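Local coordinates for methyltransferase-like protein (Saccharopolyspora spinosa, PDB 4PNE) that catalyses a [4+2] cycloaddition in spinosyn biosynthesis, using a fold of the S-adenosylmethionine-dependent methyltransferase type, at residues A59-Y64 against D78-L83; G63-D68 against T247-P252. All blocks are in the same frame, centred on the assembly; numbering follows the deposited sequence.

Contact 1 of 2, residues A59-Y64 against D78-L83. With SAH (S-adenosyl-L-homocysteine), chain C.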
loop_
_atom_site.group_PDB
_atom_site.type_symbol
_atom_site.label_atom_id
_atom_site.label_comp_id
_atom_site.label_asym_id
_atom_site.label_seq_id
_atom_site.Cartn_x
_atom_site.Cartn_y
_atom_site.Cartn_z
ATOM N N ALA A 59 4.018 9.073 -0.576
ATOM C CA ALA A 59 3.669 7.688 -0.900
ATOM C C ALA A 59 4.494 6.717 -0.050
ATOM O O ALA A 59 5.689 6.899 0.130
ATOM C CB ALA A 59 3.901 7.415 -2.387
ATOM N N ILE A 60 3.864 5.682 0.487
ATOM C CA ILE A 60 4.549 4.633 1.203
ATOM C C ILE A 60 4.399 3.336 0.407
ATOM O O ILE A 60 3.885 2.325 0.872
ATOM C CB ILE A 60 4.006 4.476 2.613
ATOM C CG1 ILE A 60 3.777 5.856 3.256
ATOM C CG2 ILE A 60 4.980 3.636 3.447
ATOM C CD1 ILE A 60 3.099 5.803 4.638
ATOM N N HIS A 61 4.870 3.396 -0.823
ATOM C CA HIS A 61 4.940 2.211 -1.669
ATOM C C HIS A 61 6.135 2.365 -2.619
ATOM O O HIS A 61 6.695 3.461 -2.765
ATOM C CB HIS A 61 3.608 1.991 -2.407
ATOM C CG HIS A 61 3.220 3.089 -3.355
ATOM N ND1 HIS A 61 2.062 3.818 -3.178
ATOM C CD2 HIS A 61 3.800 3.571 -4.481
ATOM C CE1 HIS A 61 1.952 4.704 -4.155
ATOM N NE2 HIS A 61 2.990 4.572 -4.962
ATOM N N HIS A 62 6.535 1.257 -3.224
ATOM C CA HIS A 62 7.702 1.215 -4.112
ATOM C C HIS A 62 7.502 2.075 -5.351
ATOM O O HIS A 62 6.366 2.262 -5.827
ATOM C CB HIS A 62 7.970 -0.220 -4.548
ATOM C CG HIS A 62 8.753 -1.023 -3.556
ATOM N ND1 HIS A 62 8.598 -0.902 -2.190
ATOM C CD2 HIS A 62 9.691 -1.976 -3.746
ATOM C CE1 HIS A 62 9.444 -1.716 -1.585
ATOM N NE2 HIS A 62 10.109 -2.394 -2.506
ATOM N N GLY A 63 8.592 2.556 -5.913
ATOM C CA GLY A 63 8.540 3.243 -7.186
ATOM C C GLY A 63 8.557 2.265 -8.348
ATOM O O GLY A 63 9.057 1.136 -8.229
ATOM N N TYR A 64 8.073 2.746 -9.483
ATOM C CA TYR A 64 8.085 2.025 -10.753
ATOM C C TYR A 64 8.815 2.889 -11.770
ATOM O O TYR A 64 8.433 4.039 -12.017
ATOM C CB TYR A 64 6.643 1.730 -11.189
ATOM C CG TYR A 64 6.416 1.065 -12.519
ATOM C CD1 TYR A 64 6.552 1.768 -13.702
ATOM C CD2 TYR A 64 6.034 -0.256 -12.585
ATOM C CE1 TYR A 64 6.316 1.173 -14.918
ATOM C CE2 TYR A 64 5.789 -0.877 -13.801
ATOM C CZ TYR A 64 5.939 -0.157 -14.966
ATOM O OH TYR A 64 5.694 -0.762 -16.172
ATOM N N ASP A 78 4.918 7.919 -7.737
ATOM C CA ASP A 78 3.749 8.553 -8.358
ATOM C C ASP A 78 3.368 7.796 -9.648
ATOM O O ASP A 78 2.196 7.703 -10.007
ATOM C CB ASP A 78 4.011 10.031 -8.663
ATOM C CG ASP A 78 3.936 10.927 -7.429
ATOM O OD1 ASP A 78 3.375 10.506 -6.389
ATOM O OD2 ASP A 78 4.451 12.068 -7.518
ATOM N N ARG A 79 4.359 7.253 -10.355
ATOM C CA ARG A 79 4.090 6.481 -11.561
ATOM C C ARG A 79 3.306 5.232 -11.201
ATOM O O ARG A 79 2.361 4.848 -11.908
ATOM C CB ARG A 79 5.404 6.120 -12.250
ATOM C CG ARG A 79 5.268 5.249 -13.465
ATOM C CD ARG A 79 4.468 5.925 -14.532
ATOM N NE ARG A 79 4.470 5.105 -15.744
ATOM C CZ ARG A 79 3.424 4.906 -16.541
ATOM N NH1 ARG A 79 2.247 5.476 -16.285
ATOM N NH2 ARG A 79 3.564 4.132 -17.613
ATOM N N LEU A 80 3.693 4.577 -10.127
ATOM C CA LEU A 80 2.983 3.391 -9.697
ATOM C C LEU A 80 1.546 3.755 -9.364
ATOM O O LEU A 80 0.601 3.087 -9.791
ATOM C CB LEU A 80 3.671 2.735 -8.519
ATOM C CG LEU A 80 2.970 1.435 -8.101
ATOM C CD1 LEU A 80 3.027 0.347 -9.200
ATOM C CD2 LEU A 80 3.577 0.883 -6.869
ATOM N N THR A 81 1.362 4.828 -8.627
ATOM C CA THR A 81 0.013 5.288 -8.311
ATOM C C THR A 81 -0.831 5.457 -9.572
ATOM O O THR A 81 -1.996 5.011 -9.623
ATOM C CB THR A 81 0.067 6.612 -7.519
ATOM O OG1 THR A 81 0.633 6.356 -6.228
ATOM C CG2 THR A 81 -1.338 7.226 -7.304
ATOM N N ASP A 82 -0.249 6.110 -10.580
ATOM C CA ASP A 82 -0.950 6.375 -11.845
ATOM C C ASP A 82 -1.324 5.089 -12.573
ATOM O O ASP A 82 -2.428 4.962 -13.141
ATOM C CB ASP A 82 -0.093 7.246 -12.759
ATOM C CG ASP A 82 0.123 8.659 -12.212
ATOM O OD1 ASP A 82 -0.596 9.055 -11.271
ATOM O OD2 ASP A 82 1.017 9.374 -12.740
ATOM N N LEU A 83 -0.438 4.112 -12.539
ATOM C CA LEU A 83 -0.728 2.810 -13.139
ATOM C C LEU A 83 -1.896 2.125 -12.439
ATOM O O LEU A 83 -2.766 1.563 -13.088
ATOM C CB LEU A 83 0.486 1.885 -13.060
ATOM C CG LEU A 83 1.648 2.309 -13.927
ATOM C CD1 LEU A 83 2.883 1.498 -13.562
ATOM C CD2 LEU A 83 1.268 2.065 -15.406
HETATM N N SAH C . -1.459 2.637 0.340
HETATM C CA SAH C . -0.579 3.626 0.971
HETATM C CB SAH C . 0.113 3.134 2.239
HETATM C CG SAH C . 0.741 1.762 2.233
HETATM S SD SAH C . 1.651 1.472 3.757
HETATM C C SAH C . 0.441 4.091 -0.031
HETATM O O SAH C . 1.071 5.111 0.182
HETATM O OXT SAH C . 0.563 3.484 -1.099
HETATM C "C5'" SAH C . 0.481 0.315 4.514
HETATM C "C4'" SAH C . -0.807 0.967 4.994
HETATM O "O4'" SAH C . -1.744 -0.039 5.357
HETATM C "C3'" SAH C . -0.644 1.836 6.229
HETATM O "O3'" SAH C . -1.361 3.027 5.963
HETATM C "C2'" SAH C . -1.275 1.013 7.341
HETATM O "O2'" SAH C . -1.788 1.729 8.463
HETATM C "C1'" SAH C . -2.373 0.282 6.569
HETATM N N9 SAH C . -2.878 -0.905 7.285
HETATM C C8 SAH C . -2.211 -1.935 7.863
HETATM N N7 SAH C . -3.092 -2.778 8.447
HETATM C C5 SAH C . -4.326 -2.274 8.253
HETATM C C6 SAH C . -5.583 -2.692 8.638
HETATM N N6 SAH C . -5.764 -3.811 9.324
HETATM N N1 SAH C . -6.659 -1.967 8.270
HETATM C C2 SAH C . -6.524 -0.805 7.539
HETATM N N3 SAH C . -5.281 -0.355 7.195
HETATM C C4 SAH C . -4.205 -1.103 7.525
#
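At the carboxylate end of the S-adenosyl-L-homocysteine pocket, the imidazole of His61 lies between the ligand carboxylate and helix 73-88, where it meets Thr81 and Leu80. His61 ND1 donates to OXT of the ligand at 2.6 Å, nearly straight at 171°, with OXT at the ring edge. Ile60 N donates to the other carboxylate oxygen, O, at 2.9 Å, so side chain and backbone share the anion. Thr81 OG1 also meets the imidazole edge, 3.0 Å from CE1 of His61, while His61 NE2 bonds to Ala77 O. With ND1 held by OXT and NE2 by Ala77 O, rotation of the ring about CB-CG is restricted. Leu80 CD2 lies 3.6 Å from CD2 of His61 and also presses on His62 O, a buried carbonyl without a polar partner in the model. Farther along, Leu83 CD1 sits over the centre of the Tyr64 ring, 3.5 Å from its centroid and 2° off the normal, a clear CH-pi contact. The chi1 of Tyr64 (176°) swings CG away from the backbone N and brings CD1 to 3.7 Å from Arg79 CG. Leu80 also touches Tyr292 and Ile294 of strand 290-298, and His61 and Thr81 both touch Pro106 of helix 105-113.

Contact 2 of 2, residues G63-D68 against T247-P252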
loop_
_atom_site.group_PDB
_atom_site.type_symbol
_atom_site.label_atom_id
_atom_site.label_comp_id
_atom_site.label_asym_id
_atom_site.label_seq_id
_atom_site.Cartn_x
_atom_site.Cartn_y
_atom_site.Cartn_z
ATOM N N GLY A 63 8.592 2.556 -5.913
ATOM C CA GLY A 63 8.540 3.243 -7.186
ATOM C C GLY A 63 8.557 2.265 -8.348
ATOM O O GLY A 63 9.057 1.136 -8.229
ATOM N N TYR A 64 8.073 2.746 -9.483
ATOM C CA TYR A 64 8.085 2.025 -10.753
ATOM C C TYR A 64 8.815 2.889 -11.770
ATOM O O TYR A 64 8.433 4.039 -12.017
ATOM C CB TYR A 64 6.643 1.730 -11.189
ATOM C CG TYR A 64 6.416 1.065 -12.519
ATOM C CD1 TYR A 64 6.552 1.768 -13.702
ATOM C CD2 TYR A 64 6.034 -0.256 -12.585
ATOM C CE1 TYR A 64 6.316 1.173 -14.918
ATOM C CE2 TYR A 64 5.789 -0.877 -13.801
ATOM C CZ TYR A 64 5.939 -0.157 -14.966
ATOM O OH TYR A 64 5.694 -0.762 -16.172
ATOM N N TRP A 65 9.904 2.346 -12.316
ATOM C CA TRP A 65 10.747 3.051 -13.255
ATOM C C TRP A 65 10.603 2.499 -14.666
ATOM O O TRP A 65 10.412 1.308 -14.871
ATOM C CB TRP A 65 12.209 2.953 -12.834
ATOM C CG TRP A 65 12.629 3.859 -11.746
ATOM C CD1 TRP A 65 13.247 5.056 -11.892
ATOM C CD2 TRP A 65 12.520 3.627 -10.329
ATOM N NE1 TRP A 65 13.535 5.596 -10.663
ATOM C CE2 TRP A 65 13.110 4.734 -9.682
ATOM C CE3 TRP A 65 12.002 2.591 -9.547
ATOM C CZ2 TRP A 65 13.165 4.850 -8.300
ATOM C CZ3 TRP A 65 12.060 2.704 -8.164
ATOM C CH2 TRP A 65 12.672 3.809 -7.554
ATOM N N GLU A 66 10.745 3.395 -15.634
ATOM C CA GLU A 66 10.743 3.043 -17.054
ATOM C C GLU A 66 12.130 2.768 -17.635
ATOM O O GLU A 66 12.263 2.169 -18.703
ATOM C CB GLU A 66 10.089 4.155 -17.851
ATOM C CG GLU A 66 8.690 4.499 -17.378
ATOM C CD GLU A 66 7.677 3.431 -17.733
ATOM O OE1 GLU A 66 8.053 2.428 -18.381
ATOM O OE2 GLU A 66 6.492 3.589 -17.357
ATOM N N ASN A 67 13.162 3.177 -16.922
ATOM C CA ASN A 67 14.541 2.998 -17.350
ATOM C C ASN A 67 15.405 2.596 -16.167
ATOM O O ASN A 67 14.902 2.005 -15.214
ATOM C CB ASN A 67 15.054 4.280 -17.998
ATOM C CG ASN A 67 15.000 5.466 -17.053
ATOM O OD1 ASN A 67 14.795 5.302 -15.849
ATOM N ND2 ASN A 67 15.214 6.663 -17.594
ATOM N N ASP A 68 16.697 2.929 -16.195
ATOM C CA ASP A 68 17.625 2.405 -15.200
ATOM C C ASP A 68 17.689 3.261 -13.943
ATOM O O ASP A 68 18.774 3.686 -13.557
ATOM C CB ASP A 68 19.036 2.250 -15.805
ATOM C CG ASP A 68 19.576 3.546 -16.405
ATOM O OD1 ASP A 68 18.768 4.426 -16.792
ATOM O OD2 ASP A 68 20.820 3.659 -16.528
ATOM N N THR A 247 10.755 -2.144 -10.385
ATOM C CA THR A 247 10.727 -1.595 -9.031
ATOM C C THR A 247 12.026 -1.832 -8.283
ATOM O O THR A 247 12.171 -1.414 -7.131
ATOM C CB THR A 247 9.594 -2.199 -8.218
ATOM O OG1 THR A 247 9.807 -3.601 -8.127
ATOM C CG2 THR A 247 8.249 -1.940 -8.852
ATOM N N ARG A 248 12.978 -2.510 -8.903
ATOM C CA ARG A 248 14.150 -2.977 -8.155
ATOM C C ARG A 248 15.034 -1.837 -7.687
ATOM O O ARG A 248 15.908 -2.031 -6.836
ATOM C CB ARG A 248 14.980 -3.947 -9.005
ATOM C CG ARG A 248 15.578 -3.321 -10.238
ATOM C CD ARG A 248 16.288 -4.398 -11.050
ATOM N NE ARG A 248 17.103 -3.873 -12.135
ATOM C CZ ARG A 248 18.267 -3.234 -12.018
ATOM N NH1 ARG A 248 18.812 -2.983 -10.834
ATOM N NH2 ARG A 248 18.888 -2.836 -13.121
ATOM N N TYR A 249 14.863 -0.676 -8.300
ATOM C CA TYR A 249 15.624 0.498 -7.903
ATOM C C TYR A 249 15.190 1.051 -6.571
ATOM O O TYR A 249 15.941 1.825 -5.943
ATOM C CB TYR A 249 15.516 1.568 -8.976
ATOM C CG TYR A 249 15.951 1.020 -10.317
ATOM C CD1 TYR A 249 15.024 0.567 -11.252
ATOM C CD2 TYR A 249 17.298 0.905 -10.622
ATOM C CE1 TYR A 249 15.434 0.032 -12.455
ATOM C CE2 TYR A 249 17.709 0.377 -11.816
ATOM C CZ TYR A 249 16.782 -0.058 -12.727
ATOM O OH TYR A 249 17.242 -0.584 -13.914
ATOM N N PHE A 250 14.010 0.657 -6.089
ATOM C CA PHE A 250 13.478 1.321 -4.905
ATOM C C PHE A 250 14.315 1.128 -3.646
ATOM O O PHE A 250 14.688 2.128 -2.992
ATOM C CB PHE A 250 12.025 0.895 -4.592
ATOM C CG PHE A 250 11.480 1.589 -3.365
ATOM C CD1 PHE A 250 11.454 0.932 -2.156
ATOM C CD2 PHE A 250 11.120 2.907 -3.407
ATOM C CE1 PHE A 250 11.039 1.586 -1.006
ATOM C CE2 PHE A 250 10.727 3.557 -2.263
ATOM C CZ PHE A 250 10.687 2.889 -1.077
ATOM N N MET A 251 14.574 -0.106 -3.240
ATOM C CA MET A 251 15.251 -0.295 -1.955
ATOM C C MET A 251 16.625 0.384 -1.932
ATOM O O MET A 251 16.938 1.069 -0.958
ATOM C CB MET A 251 15.391 -1.763 -1.582
ATOM C CG MET A 251 14.091 -2.440 -1.198
ATOM S SD MET A 251 13.248 -1.705 0.184
ATOM C CE MET A 251 14.408 -1.955 1.531
ATOM N N PRO A 252 17.435 0.240 -2.978
ATOM C CA PRO A 252 18.742 0.907 -2.888
ATOM C C PRO A 252 18.584 2.416 -2.784
ATOM O O PRO A 252 19.297 3.057 -1.987
ATOM C CB PRO A 252 19.444 0.514 -4.203
ATOM C CG PRO A 252 18.691 -0.634 -4.717
ATOM C CD PRO A 252 17.305 -0.582 -4.191
#
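Phe250 N donates to Thr247 O at 3.0 Å, closing a type I turn, and Trp65 packs against this closure with CZ3 3.5 Å from Phe250 N. The indole meets the turn through Tyr249 as well. Tyr249 CB stands over the Trp65 six-membered ring, 3.6 Å from its centroid and 9° off the normal, which identifies a CH-pi contact. Beyond CB, the Tyr249 ring turns its edge toward the indole face: its centroid lies 5.3 Å from that of the Trp65 five-membered ring with the planes at 64°, an edge-to-face pair. The phenol end continues along the loop backbone, where Tyr249 OH comes within 3.3 Å of Asp68 CA and Tyr249 CE1 within 3.4 Å of Asn67 O. One face of the phenol ring is covered by Asp68 C and the opposite one by Arg248 CG, so the ring is held between loop and turn. The first torsion of Tyr249 (chi1 -55°), with CG opposite the carbonyl carbon, sends the ring alongside the backbone of Asn67 and Asp68.

Nearer the interior, Gly63 O is buried without a conventional partner in the model. Carbons of Thr247 approach it: CA makes a C-H...O contact at 3.3 Å, and CG2 lies 3.2 Å from the same oxygen. Phe250 CD2 approaches the other end of the residue, at Gly63 N.

Outside the two segments, Trp65 NE1 bonds to Ala71 O, which fixes the pyrrole edge of the indole. Trp65 also touches Ala76 of helix 73-88, and its backbone bonds to Arg246 in helix 244-247, so the contact joins the loop ahead of helix 73-88 to the turn Thr247-Phe250 that leads into helix 250-260, just after edge strand 236-242.

Overall arrangement
Residues 59-68 form one continuous loop, and the two contacts share Gly63 and Tyr64. Contact 1 lies about 9 Å from the chain centre and contact 2 about 16 Å, both centre to centre. Both are partly buried, but none of the touching residues of contact 1 is exposed, against two, Asn67 and Asp68, in contact 2. Neither has a clear hydrogen bond between its own segments. Contact 1 adds polar bonds to a bound carboxylate to aliphatic and CH-pi packing on a helix; contact 2 pairs its CH-pi contact with an edge-to-face aromatic pair. They are joined directly: Arg79 NH2 forms a salt bridge with Glu66 OE2 at 3.0 Å, and His62 CE1 packs against Phe250 CD1 at 3.4 Å.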